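Local structure of 16S rRNA (adenine(1408)-N(1))-methyltransferase (Catenulispora acidiphila, 4X1O) at residues Ala47-Val52 and Val120-Met125; Gln65-Pro70 and Gly98-Leu103; Val144-Arg149 and Ala196-Gln201; Val205-His210 and Thr231-Arg236. The protein probably transfers a methyl group from S-adenosyl-L-methionine to N1 of an adenine in 16S ribosomal RNA, a modification linked to aminoglycoside resistance. All coordinates share one frame; numbering follows the deposited sequence.

Contact 1. Residues Ala47-Val52 and Val120-Met125; sequences AERILV and VADEVM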
loop_
_atom_site.group_PDB
_atom_site.type_symbol
_atom_site.label_atom_id
_atom_site.label_comp_id
_atom_site.label_asym_id
_atom_site.label_seq_id
_atom_site.Cartn_x
_atom_site.Cartn_y
_atom_site.Cartn_z
ATOM N N ALA A 47 -18.547 -1.901 5.731
ATOM C CA ALA A 47 -17.305 -2.617 5.993
ATOM C C ALA A 47 -16.957 -2.673 7.475
ATOM O O ALA A 47 -17.198 -1.722 8.211
ATOM C CB ALA A 47 -16.152 -1.976 5.231
ATOM N N GLU A 48 -16.351 -3.777 7.893
ATOM C CA GLU A 48 -15.832 -3.906 9.260
ATOM C C GLU A 48 -14.533 -3.124 9.396
ATOM O O GLU A 48 -14.215 -2.579 10.448
ATOM C CB GLU A 48 -15.589 -5.374 9.606
ATOM C CG GLU A 48 -15.511 -5.667 11.097
ATOM C CD GLU A 48 -14.091 -5.715 11.620
ATOM O OE1 GLU A 48 -13.188 -6.114 10.853
ATOM O OE2 GLU A 48 -13.878 -5.360 12.802
ATOM N N ARG A 49 -13.790 -3.072 8.305
ATOM C CA ARG A 49 -12.499 -2.390 8.271
ATOM C C ARG A 49 -12.275 -1.930 6.855
ATOM O O ARG A 49 -12.671 -2.632 5.920
ATOM C CB ARG A 49 -11.381 -3.338 8.712
ATOM C CG ARG A 49 -10.060 -2.664 9.063
ATOM C CD ARG A 49 -9.099 -3.697 9.682
ATOM N NE ARG A 49 -7.839 -3.112 10.143
ATOM C CZ ARG A 49 -7.711 -2.404 11.260
ATOM N NH1 ARG A 49 -8.771 -2.178 12.025
ATOM N NH2 ARG A 49 -6.526 -1.906 11.612
ATOM N N ILE A 50 -11.666 -0.761 6.688
ATOM C CA ILE A 50 -11.284 -0.290 5.370
ATOM C C ILE A 50 -9.771 -0.263 5.298
ATOM O O ILE A 50 -9.116 0.428 6.082
ATOM C CB ILE A 50 -11.836 1.092 5.072
ATOM C CG1 ILE A 50 -13.372 1.023 5.098
ATOM C CG2 ILE A 50 -11.318 1.598 3.715
ATOM C CD1 ILE A 50 -14.047 2.323 5.297
ATOM N N LEU A 51 -9.230 -1.034 4.368
ATOM C CA LEU A 51 -7.790 -1.147 4.205
ATOM C C LEU A 51 -7.386 -0.473 2.922
ATOM O O LEU A 51 -7.958 -0.754 1.865
ATOM C CB LEU A 51 -7.372 -2.615 4.185
ATOM C CG LEU A 51 -5.923 -2.954 3.849
ATOM C CD1 LEU A 51 -4.997 -2.445 4.933
ATOM C CD2 LEU A 51 -5.774 -4.456 3.675
ATOM N N VAL A 52 -6.427 0.437 3.008
ATOM C CA VAL A 52 -5.937 1.053 1.786
ATOM C C VAL A 52 -4.506 0.575 1.554
ATOM O O VAL A 52 -3.633 0.786 2.394
ATOM C CB VAL A 52 -6.013 2.584 1.837
ATOM C CG1 VAL A 52 -5.331 3.188 0.596
ATOM C CG2 VAL A 52 -7.478 3.030 1.895
ATOM N N VAL A 120 -10.457 7.884 4.968
ATOM C CA VAL A 120 -11.299 6.695 4.843
ATOM C C VAL A 120 -10.689 5.446 5.477
ATOM O O VAL A 120 -11.412 4.520 5.832
ATOM C CB VAL A 120 -11.623 6.379 3.370
ATOM C CG1 VAL A 120 -12.364 7.563 2.692
ATOM C CG2 VAL A 120 -10.377 5.979 2.589
ATOM N N ALA A 121 -9.372 5.417 5.632
ATOM C CA ALA A 121 -8.712 4.139 5.920
ATOM C C ALA A 121 -8.594 3.840 7.419
ATOM O O ALA A 121 -8.158 4.691 8.199
ATOM C CB ALA A 121 -7.344 4.113 5.275
ATOM N N ASP A 122 -8.983 2.627 7.814
ATOM C CA ASP A 122 -8.689 2.121 9.154
ATOM C C ASP A 122 -7.259 1.618 9.267
ATOM O O ASP A 122 -6.747 1.425 10.367
ATOM C CB ASP A 122 -9.636 0.978 9.519
ATOM C CG ASP A 122 -11.075 1.428 9.635
ATOM O OD1 ASP A 122 -11.351 2.351 10.430
ATOM O OD2 ASP A 122 -11.923 0.851 8.934
ATOM N N GLU A 123 -6.633 1.361 8.131
ATOM C CA GLU A 123 -5.268 0.843 8.087
ATOM C C GLU A 123 -4.689 1.154 6.738
ATOM O O GLU A 123 -5.387 1.036 5.731
ATOM C CB GLU A 123 -5.254 -0.663 8.336
ATOM C CG GLU A 123 -3.892 -1.299 8.337
ATOM C CD GLU A 123 -3.970 -2.760 8.772
ATOM O OE1 GLU A 123 -5.092 -3.311 8.828
ATOM O OE2 GLU A 123 -2.920 -3.354 9.070
ATOM N N VAL A 124 -3.422 1.560 6.704
ATOM C CA VAL A 124 -2.771 1.883 5.440
ATOM C C VAL A 124 -1.573 0.978 5.295
ATOM O O VAL A 124 -0.775 0.850 6.220
ATOM C CB VAL A 124 -2.339 3.353 5.380
ATOM C CG1 VAL A 124 -1.582 3.646 4.076
ATOM C CG2 VAL A 124 -3.564 4.265 5.569
ATOM N N MET A 125 -1.449 0.318 4.155
ATOM C CA MET A 125 -0.321 -0.583 3.955
ATOM C C MET A 125 0.473 -0.160 2.746
ATOM O O MET A 125 -0.097 0.061 1.672
ATOM C CB MET A 125 -0.789 -2.037 3.777
ATOM C CG MET A 125 -1.383 -2.655 5.041
ATOM S SD MET A 125 -1.681 -4.421 4.722
ATOM C CE MET A 125 -0.311 -5.156 5.615
#
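Strands 49-52 and 123-125 lie with their axes 4.9 Å apart and their N-to-C directions at 24°, Leu51 bridging to Glu123 and Val52 to Val124 in parallel register. They are the first and fourth strands of the 3-2-1-4-5-7-6 sheet that defines a Rossmann-like class I methyltransferase. Val52 is held through both polar backbone atoms: its N donates to Glu123 O at 3.0 Å, and its O accepts from Met125 N at 2.8 Å. Ahead of the bridges, Ile50 O takes the N-H of Asp122 and, weakly, that of Glu123. The Asp122 side chain closes this end in return, because OD2 receives Ile50 N at 2.8 Å on the lone pair directed away from OD1. With OD1 in a salt bridge to Lys153, both carboxylate oxygens are engaged. On the face carrying Leu51 and Glu123, Leu51 CD1 presses on Met125 CG at 3.6 Å, and helix 60-68 packs above through Gln65. Val52 points to the other face, where its CG2 meets Ala121 CB at 3.6 Å; its side chain is about 6 Å from that of Ile110, a residue that binds S-adenosyl-L-methionine. Arg49, extended from CG to NE, passes with Asp122 CB over one guanidinium face. Its salt bridge to Glu123 is nearly straight, NE to OE1 3.1 Å at 165°, although the guanidinium and carboxylate planes stand 77° apart.

Contact 2. Residues Gln65-Pro70 and Gly98-Leu103; sequences QAIAHP and GGAPNL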
loop_
_atom_site.group_PDB
_atom_site.type_symbol
_atom_site.label_atom_id
_atom_site.label_comp_id
_atom_site.label_asym_id
_atom_site.label_seq_id
_atom_site.Cartn_x
_atom_site.Cartn_y
_atom_site.Cartn_z
ATOM N N GLN A 65 -6.009 -10.334 -0.015
ATOM C CA GLN A 65 -6.576 -9.754 1.200
ATOM C C GLN A 65 -8.096 -9.703 1.145
ATOM O O GLN A 65 -8.768 -10.053 2.102
ATOM C CB GLN A 65 -6.048 -8.347 1.434
ATOM C CG GLN A 65 -4.580 -8.289 1.805
ATOM C CD GLN A 65 -4.047 -6.881 1.707
ATOM O OE1 GLN A 65 -4.631 -6.041 1.027
ATOM N NE2 GLN A 65 -2.951 -6.607 2.404
ATOM N N ALA A 66 -8.619 -9.222 0.022
ATOM C CA ALA A 66 -10.058 -9.093 -0.148
ATOM C C ALA A 66 -10.733 -10.461 -0.051
ATOM O O ALA A 66 -11.800 -10.587 0.550
ATOM C CB ALA A 66 -10.376 -8.416 -1.489
ATOM N N ILE A 67 -10.113 -11.479 -0.644
ATOM C CA ILE A 67 -10.695 -12.818 -0.642
ATOM C C ILE A 67 -10.685 -13.377 0.785
ATOM O O ILE A 67 -11.667 -13.999 1.228
ATOM C CB ILE A 67 -9.936 -13.781 -1.592
ATOM C CG1 ILE A 67 -10.055 -13.320 -3.052
ATOM C CG2 ILE A 67 -10.467 -15.212 -1.450
ATOM C CD1 ILE A 67 -11.468 -13.436 -3.587
ATOM N N ALA A 68 -9.597 -13.138 1.507
ATOM C CA ALA A 68 -9.448 -13.678 2.861
ATOM C C ALA A 68 -10.374 -12.974 3.844
ATOM O O ALA A 68 -10.802 -13.560 4.837
ATOM C CB ALA A 68 -8.007 -13.557 3.333
ATOM N N HIS A 69 -10.679 -11.719 3.561
ATOM C CA HIS A 69 -11.454 -10.890 4.480
ATOM C C HIS A 69 -12.602 -10.195 3.776
ATOM O O HIS A 69 -12.523 -9.005 3.489
ATOM C CB HIS A 69 -10.560 -9.843 5.134
ATOM C CG HIS A 69 -9.401 -10.427 5.883
ATOM N ND1 HIS A 69 -9.533 -10.980 7.137
ATOM C CD2 HIS A 69 -8.098 -10.572 5.544
ATOM C CE1 HIS A 69 -8.359 -11.422 7.549
ATOM N NE2 HIS A 69 -7.469 -11.186 6.600
ATOM N N PRO A 70 -13.687 -10.936 3.498
ATOM C CA PRO A 70 -14.814 -10.342 2.775
ATOM C C PRO A 70 -15.507 -9.212 3.529
ATOM O O PRO A 70 -16.243 -8.416 2.929
ATOM C CB PRO A 70 -15.776 -11.540 2.581
ATOM C CG PRO A 70 -15.380 -12.513 3.630
ATOM C CD PRO A 70 -13.896 -12.369 3.760
ATOM N N GLY A 98 -14.325 -16.653 -8.230
ATOM C CA GLY A 98 -13.170 -15.937 -7.715
ATOM C C GLY A 98 -13.369 -14.439 -7.582
ATOM O O GLY A 98 -12.412 -13.708 -7.355
ATOM N N GLY A 99 -14.603 -13.977 -7.743
ATOM C CA GLY A 99 -14.889 -12.558 -7.649
ATOM C C GLY A 99 -14.663 -12.005 -6.257
ATOM O O GLY A 99 -14.767 -12.728 -5.275
ATOM N N ALA A 100 -14.350 -10.715 -6.186
ATOM C CA ALA A 100 -14.045 -10.044 -4.921
ATOM C C ALA A 100 -14.673 -8.659 -4.963
ATOM O O ALA A 100 -14.026 -7.674 -5.336
ATOM C CB ALA A 100 -12.528 -9.961 -4.697
ATOM N N PRO A 101 -15.957 -8.579 -4.613
ATOM C CA PRO A 101 -16.725 -7.344 -4.753
ATOM C C PRO A 101 -16.275 -6.308 -3.748
ATOM O O PRO A 101 -16.589 -5.132 -3.920
ATOM C CB PRO A 101 -18.167 -7.791 -4.488
ATOM C CG PRO A 101 -18.009 -8.953 -3.562
ATOM C CD PRO A 101 -16.775 -9.672 -4.044
ATOM N N ASN A 102 -15.521 -6.729 -2.729
ATOM C CA ASN A 102 -14.991 -5.797 -1.739
ATOM C C ASN A 102 -13.622 -5.225 -2.072
ATOM O O ASN A 102 -13.001 -4.572 -1.227
ATOM C CB ASN A 102 -14.889 -6.485 -0.382
ATOM C CG ASN A 102 -14.043 -7.754 -0.429
ATOM O OD1 ASN A 102 -14.032 -8.484 -1.424
ATOM N ND2 ASN A 102 -13.356 -8.041 0.669
ATOM N N LEU A 103 -13.124 -5.536 -3.263
ATOM C CA LEU A 103 -11.891 -4.948 -3.753
ATOM C C LEU A 103 -12.202 -3.760 -4.666
ATOM O O LEU A 103 -12.979 -3.858 -5.634
ATOM C CB LEU A 103 -11.052 -6.004 -4.483
ATOM C CG LEU A 103 -9.736 -5.536 -5.083
ATOM C CD1 LEU A 103 -8.769 -5.201 -3.918
ATOM C CD2 LEU A 103 -9.139 -6.600 -5.979
#
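Asn102 ND2 is gripped by two backbone carbonyls, Ala66 O, in the last turn of helix 60-68, at 3.0 Å and Trp72 O, beyond the helix end. The bond to Ala66 O is almost straight at 172° and lies in the amide plane of Asn102, yet it meets the carbonyl well off its axis, with a C=O...N angle of 113°. A third carbonyl, His69 O, is 3.1 Å from ND2, but the angle there is too poor for a hydrogen bond. The amide gets to the helix end because CG stands between the backbone N and the carbonyl carbon (chi1 56°), on a residue that sits inside the type I turn Ala100-Leu103. That turn is closed by Leu103 N to Ala100 O at 3.1 Å. Beside the polar grip, Ala66 CB fits among three groups, touching Leu103 CB at 3.9 Å, Ala100 CB at 4.2 Å and the flank of the Asn102 amide. Farther out, Ile67 reaches along the loop, its CD1 resting 3.8 Å from Ala100 CB and close to the carbonyl oxygens of Gly98 and Gly99. Gly98 O itself accepts a hydrogen bond from Tyr63, so the same helix holds the loop at a second point. The arrangement belongs to the beta-alpha-beta part of a Rossmann-like methyltransferase, where the helix after the first strand packs against the loop entering edge strand 103-107.

Contact 3. Residues Val144-Arg149 and Ala196-Gln201; sequences VLSGLR and AALGWQ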
loop_
_atom_site.group_PDB
_atom_site.type_symbol
_atom_site.label_atom_id
_atom_site.label_comp_id
_atom_site.label_asym_id
_atom_site.label_seq_id
_atom_site.Cartn_x
_atom_site.Cartn_y
_atom_site.Cartn_z
ATOM N N VAL A 144 4.592 12.687 -0.281
ATOM C CA VAL A 144 4.225 11.271 -0.148
ATOM C C VAL A 144 3.715 10.930 1.263
ATOM O O VAL A 144 2.682 10.263 1.425
ATOM C CB VAL A 144 5.421 10.362 -0.502
ATOM C CG1 VAL A 144 5.103 8.899 -0.210
ATOM C CG2 VAL A 144 5.822 10.557 -1.972
ATOM N N LEU A 145 4.417 11.406 2.286
ATOM C CA LEU A 145 3.997 11.133 3.665
ATOM C C LEU A 145 2.649 11.778 3.989
ATOM O O LEU A 145 1.835 11.203 4.715
ATOM C CB LEU A 145 5.039 11.637 4.661
ATOM C CG LEU A 145 6.113 10.661 5.147
ATOM C CD1 LEU A 145 6.695 9.838 4.019
ATOM C CD2 LEU A 145 7.207 11.415 5.929
ATOM N N SER A 146 2.441 12.987 3.480
ATOM C CA SER A 146 1.194 13.701 3.698
ATOM C C SER A 146 0.053 13.014 2.965
ATOM O O SER A 146 -1.057 12.965 3.471
ATOM C CB SER A 146 1.303 15.163 3.244
ATOM O OG SER A 146 2.115 15.883 4.154
ATOM N N GLY A 147 0.335 12.499 1.769
ATOM C CA GLY A 147 -0.667 11.777 1.005
ATOM C C GLY A 147 -1.112 10.528 1.735
ATOM O O GLY A 147 -2.309 10.224 1.809
ATOM N N LEU A 148 -0.145 9.794 2.276
ATOM C CA LEU A 148 -0.451 8.617 3.083
ATOM C C LEU A 148 -1.300 8.998 4.295
ATOM O O LEU A 148 -2.294 8.336 4.601
ATOM C CB LEU A 148 0.833 7.936 3.531
ATOM C CG LEU A 148 1.656 7.285 2.422
ATOM C CD1 LEU A 148 2.992 6.841 2.986
ATOM C CD2 LEU A 148 0.886 6.099 1.846
ATOM N N ARG A 149 -0.919 10.071 4.991
ATOM C CA ARG A 149 -1.668 10.473 6.178
ATOM C C ARG A 149 -3.071 10.940 5.816
ATOM O O ARG A 149 -4.016 10.706 6.568
ATOM C CB ARG A 149 -0.931 11.585 6.944
ATOM C CG ARG A 149 -1.681 12.094 8.194
ATOM C CD ARG A 149 -1.887 10.981 9.236
ATOM N NE ARG A 149 -2.660 11.471 10.378
ATOM C CZ ARG A 149 -3.985 11.539 10.406
ATOM N NH1 ARG A 149 -4.695 11.169 9.337
ATOM N NH2 ARG A 149 -4.605 11.996 11.491
ATOM N N ALA A 196 6.710 11.849 12.266
ATOM C CA ALA A 196 5.911 12.407 13.352
ATOM C C ALA A 196 5.355 13.779 12.978
ATOM O O ALA A 196 4.188 14.080 13.267
ATOM C CB ALA A 196 6.725 12.494 14.630
ATOM N N ALA A 197 6.170 14.596 12.317
ATOM C CA ALA A 197 5.746 15.945 11.953
ATOM C C ALA A 197 4.536 15.913 11.019
ATOM O O ALA A 197 3.671 16.797 11.057
ATOM C CB ALA A 197 6.885 16.705 11.299
ATOM N N LEU A 198 4.472 14.892 10.180
ATOM C CA LEU A 198 3.396 14.834 9.207
ATOM C C LEU A 198 2.248 13.947 9.666
ATOM O O LEU A 198 1.343 13.653 8.898
ATOM C CB LEU A 198 3.946 14.368 7.862
ATOM C CG LEU A 198 4.775 15.501 7.234
ATOM C CD1 LEU A 198 5.514 15.036 5.996
ATOM C CD2 LEU A 198 3.880 16.690 6.902
ATOM N N GLY A 199 2.266 13.551 10.932
ATOM C CA GLY A 199 1.127 12.847 11.491
ATOM C C GLY A 199 1.233 11.333 11.568
ATOM O O GLY A 199 0.222 10.651 11.686
ATOM N N TRP A 200 2.449 10.809 11.511
ATOM C CA TRP A 200 2.687 9.386 11.703
ATOM C C TRP A 200 3.626 9.144 12.870
ATOM O O TRP A 200 4.839 9.366 12.763
ATOM C CB TRP A 200 3.279 8.744 10.452
ATOM C CG TRP A 200 2.328 8.647 9.280
ATOM C CD1 TRP A 200 2.448 9.278 8.075
ATOM C CD2 TRP A 200 1.148 7.851 9.206
ATOM N NE1 TRP A 200 1.405 8.926 7.253
ATOM C CE2 TRP A 200 0.590 8.050 7.921
ATOM C CE3 TRP A 200 0.500 6.989 10.100
ATOM C CZ2 TRP A 200 -0.572 7.413 7.507
ATOM C CZ3 TRP A 200 -0.669 6.351 9.686
ATOM C CH2 TRP A 200 -1.193 6.574 8.394
ATOM N N GLN A 201 3.065 8.694 13.982
ATOM C CA GLN A 201 3.874 8.445 15.179
ATOM C C GLN A 201 4.446 7.030 15.061
ATOM O O GLN A 201 3.711 6.048 15.112
ATOM C CB GLN A 201 3.029 8.613 16.439
ATOM C CG GLN A 201 3.837 8.649 17.750
ATOM C CD GLN A 201 4.543 9.979 17.938
ATOM O OE1 GLN A 201 3.918 11.046 17.871
ATOM N NE2 GLN A 201 5.855 9.932 18.164
HETATM O O HOH W 1 0.422 15.326 6.901
#
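Arg149 leaves its helix with CB 3.6 Å from Trp200 NE1 and runs on across the turn that leads into strand 200-212. CG, anti to the backbone N, comes within 3.5 Å of Leu198 O. The chain then bends at chi2 (62°), which lays CD over the Trp200 indole: it sits 4.2 Å from the centroid of the six-membered ring and 17° off the normal, a CH-pi contact over the face. CD is also 3.2 Å from Gly199 O. NE finds its hydrogen-bond acceptor outside the two segments, at Val240 O, so the arginine ties the helix to the chain following strand 229-239. The turn beneath it is a Schellman motif that ends helix 191-197, with Gly199 at positive phi (99°) as its C-prime residue and with Gly199 N bonded to Ala196 O. In the Rossmann-like fold this turn brings the chain into the outermost strand, while helix 142-151 packs over the sheet and its Leu148 touches Ile110 of the cofactor site. The NE1-CZ2 edge of the indole lies against the Leu145-Arg149 turn of that helix, with Leu145 O near the ring plane. Trp200 NE1 gives a weak bond to Leu145 O at 3.4 Å, and CZ2 borders Leu148 O. Leu198 crosses Leu145 at about a right angle, CD1 to CB 3.7 Å. Its carbonyl O accepts from a water at 2.8 Å that also hydrogen-bonds Ser146 OG.

Contact 4. Residues Val205-His210 and Thr231-Arg236; sequences VRLVPH and TVLHLR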
loop_
_atom_site.group_PDB
_atom_site.type_symbol
_atom_site.label_atom_id
_atom_site.label_comp_id
_atom_site.label_asym_id
_atom_site.label_seq_id
_atom_site.Cartn_x
_atom_site.Cartn_y
_atom_site.Cartn_z
ATOM N N VAL A 205 10.272 -0.260 14.311
ATOM C CA VAL A 205 11.057 -0.386 13.094
ATOM C C VAL A 205 12.010 -1.549 13.281
ATOM O O VAL A 205 12.791 -1.570 14.239
ATOM C CB VAL A 205 11.910 0.872 12.773
ATOM C CG1 VAL A 205 12.566 0.710 11.426
ATOM C CG2 VAL A 205 11.068 2.156 12.824
ATOM N N ARG A 206 11.944 -2.529 12.387
ATOM C CA ARG A 206 12.834 -3.677 12.519
ATOM C C ARG A 206 13.030 -4.354 11.189
ATOM O O ARG A 206 12.203 -4.230 10.282
ATOM C CB ARG A 206 12.291 -4.705 13.526
ATOM C CG ARG A 206 11.055 -5.460 13.018
ATOM C CD ARG A 206 10.571 -6.505 14.007
ATOM N NE ARG A 206 10.031 -5.910 15.232
ATOM C CZ ARG A 206 9.630 -6.618 16.278
ATOM N NH1 ARG A 206 9.708 -7.941 16.237
ATOM N NH2 ARG A 206 9.146 -6.009 17.362
ATOM N N LEU A 207 14.132 -5.093 11.092
ATOM C CA LEU A 207 14.321 -6.026 10.001
ATOM C C LEU A 207 13.647 -7.332 10.348
ATOM O O LEU A 207 13.693 -7.787 11.494
ATOM C CB LEU A 207 15.808 -6.267 9.716
ATOM C CG LEU A 207 16.570 -5.096 9.112
ATOM C CD1 LEU A 207 18.028 -5.468 8.949
ATOM C CD2 LEU A 207 15.966 -4.730 7.758
ATOM N N VAL A 208 13.023 -7.946 9.351
ATOM C CA VAL A 208 12.457 -9.261 9.550
ATOM C C VAL A 208 13.024 -10.167 8.455
ATOM O O VAL A 208 12.508 -10.211 7.331
ATOM C CB VAL A 208 10.919 -9.243 9.524
ATOM C CG1 VAL A 208 10.383 -10.622 9.810
ATOM C CG2 VAL A 208 10.361 -8.225 10.533
ATOM N N PRO A 209 14.126 -10.856 8.760
ATOM C CA PRO A 209 14.740 -11.804 7.831
ATOM C C PRO A 209 13.783 -12.922 7.497
ATOM O O PRO A 209 12.911 -13.249 8.314
ATOM C CB PRO A 209 15.949 -12.334 8.613
ATOM C CG PRO A 209 16.287 -11.180 9.548
ATOM C CD PRO A 209 14.938 -10.695 9.984
ATOM N N HIS A 210 13.953 -13.479 6.304
ATOM C CA HIS A 210 13.185 -14.634 5.837
ATOM C C HIS A 210 11.670 -14.427 5.877
ATOM O O HIS A 210 10.908 -15.335 6.215
ATOM C CB HIS A 210 13.603 -15.864 6.633
ATOM C CG HIS A 210 15.056 -16.186 6.474
ATOM N ND1 HIS A 210 15.959 -16.088 7.510
ATOM C CD2 HIS A 210 15.774 -16.536 5.379
ATOM C CE1 HIS A 210 17.166 -16.402 7.070
ATOM N NE2 HIS A 210 17.081 -16.680 5.779
ATOM N N THR A 231 14.601 -10.456 3.280
ATOM C CA THR A 231 14.644 -9.634 4.468
ATOM C C THR A 231 13.862 -8.365 4.205
ATOM O O THR A 231 14.087 -7.683 3.205
ATOM C CB THR A 231 16.076 -9.278 4.854
ATOM O OG1 THR A 231 16.808 -10.485 5.104
ATOM C CG2 THR A 231 16.075 -8.427 6.104
ATOM N N VAL A 232 12.940 -8.052 5.101
ATOM C CA VAL A 232 12.092 -6.891 4.938
ATOM C C VAL A 232 12.349 -5.882 6.032
ATOM O O VAL A 232 12.420 -6.250 7.198
ATOM C CB VAL A 232 10.605 -7.309 4.936
ATOM C CG1 VAL A 232 9.677 -6.091 5.034
ATOM C CG2 VAL A 232 10.318 -8.123 3.692
ATOM N N LEU A 233 12.493 -4.617 5.650
ATOM C CA LEU A 233 12.490 -3.531 6.622
ATOM C C LEU A 233 11.039 -3.176 6.879
ATOM O O LEU A 233 10.305 -2.815 5.960
ATOM C CB LEU A 233 13.267 -2.324 6.115
ATOM C CG LEU A 233 13.247 -1.074 6.991
ATOM C CD1 LEU A 233 13.932 -1.329 8.317
ATOM C CD2 LEU A 233 13.900 0.092 6.255
ATOM N N HIS A 234 10.621 -3.321 8.128
ATOM C CA HIS A 234 9.234 -3.111 8.472
ATOM C C HIS A 234 9.099 -1.928 9.397
ATOM O O HIS A 234 9.763 -1.870 10.429
ATOM C CB HIS A 234 8.652 -4.366 9.128
ATOM C CG HIS A 234 7.164 -4.338 9.255
ATOM N ND1 HIS A 234 6.523 -3.900 10.394
ATOM C CD2 HIS A 234 6.190 -4.676 8.379
ATOM C CE1 HIS A 234 5.217 -3.977 10.216
ATOM N NE2 HIS A 234 4.986 -4.444 9.002
ATOM N N LEU A 235 8.249 -0.983 9.022
ATOM C CA LEU A 235 7.984 0.176 9.852
ATOM C C LEU A 235 6.511 0.214 10.168
ATOM O O LEU A 235 5.690 0.049 9.273
ATOM C CB LEU A 235 8.394 1.466 9.147
ATOM C CG LEU A 235 8.267 2.782 9.924
ATOM C CD1 LEU A 235 9.356 3.735 9.469
ATOM C CD2 LEU A 235 6.889 3.432 9.753
ATOM N N ARG A 236 6.185 0.430 11.434
ATOM C CA ARG A 236 4.798 0.632 11.822
ATOM C C ARG A 236 4.656 1.989 12.483
ATOM O O ARG A 236 5.506 2.390 13.287
ATOM C CB ARG A 236 4.331 -0.478 12.770
ATOM C CG ARG A 236 2.839 -0.391 13.116
ATOM C CD ARG A 236 2.364 -1.558 13.989
ATOM N NE ARG A 236 2.792 -1.433 15.380
ATOM C CZ ARG A 236 3.723 -2.193 15.947
ATOM N NH1 ARG A 236 4.324 -3.141 15.241
ATOM N NH2 ARG A 236 4.052 -2.010 17.221
HETATM O O HOH W 2 16.192 -13.046 4.591
#
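Val205-Val208 and Thr231-Arg236 pair as antiparallel strands, the sixth at the edge of a Rossmann-like methyltransferase sheet and the seventh next to it, with four backbone hydrogen bonds in two closed pairs. Arg206 N reaches His234 O at 3.0 Å and His234 N returns to Arg206 O at 2.8 Å; Val208 N likewise meets Val232 O at 2.8 Å. The fourth, Val232 N to Val208 O at 3.1 Å, is different: the donor stands 54° out of the carbonyl plane, near where the chain turns its corner, and Val208 O also accepts from Thr211. Apolar contacts fill the face of the non-hydrogen-bonded pairs. The two branches of Val205 divide, CG1 to Leu233 CD1 at 4.0 Å and CG2 to Leu235 CG at 4.1 Å, while Leu207 CD2 leans over Leu233 CB at 4.0 Å. Helix 183-188 packs here through Pro183 and Val186. Water supplies the last link, joining His210 N to Thr231 OG1, 2.7 Å from the latter. On the other face Arg206 forms a salt bridge with Asp204. The two faces therefore differ in chemistry, valine and leucine toward the helix and a mix with arginine and histidine behind.

From the N terminus, 47-52 opens the widest loop, which contact 1 closes at 120-125 by joining the first and fourth strands of the sheet. Contact 2 is nested inside it, its 65-70 and 98-103 binding the first crossover helix to the loop before edge strand 103-107. The two contacts touch where Leu51 and Met125 pack on Gln65. Contact 3 follows in series, fastening helix 142-151 to the start of strand 200-212; Val124 CG1 meets Leu148 CD2 at 4.1 Å, linking it to contact 1. Contact 4 comes last, pairing that same strand with 229-239 at the other edge. None of the loops cross.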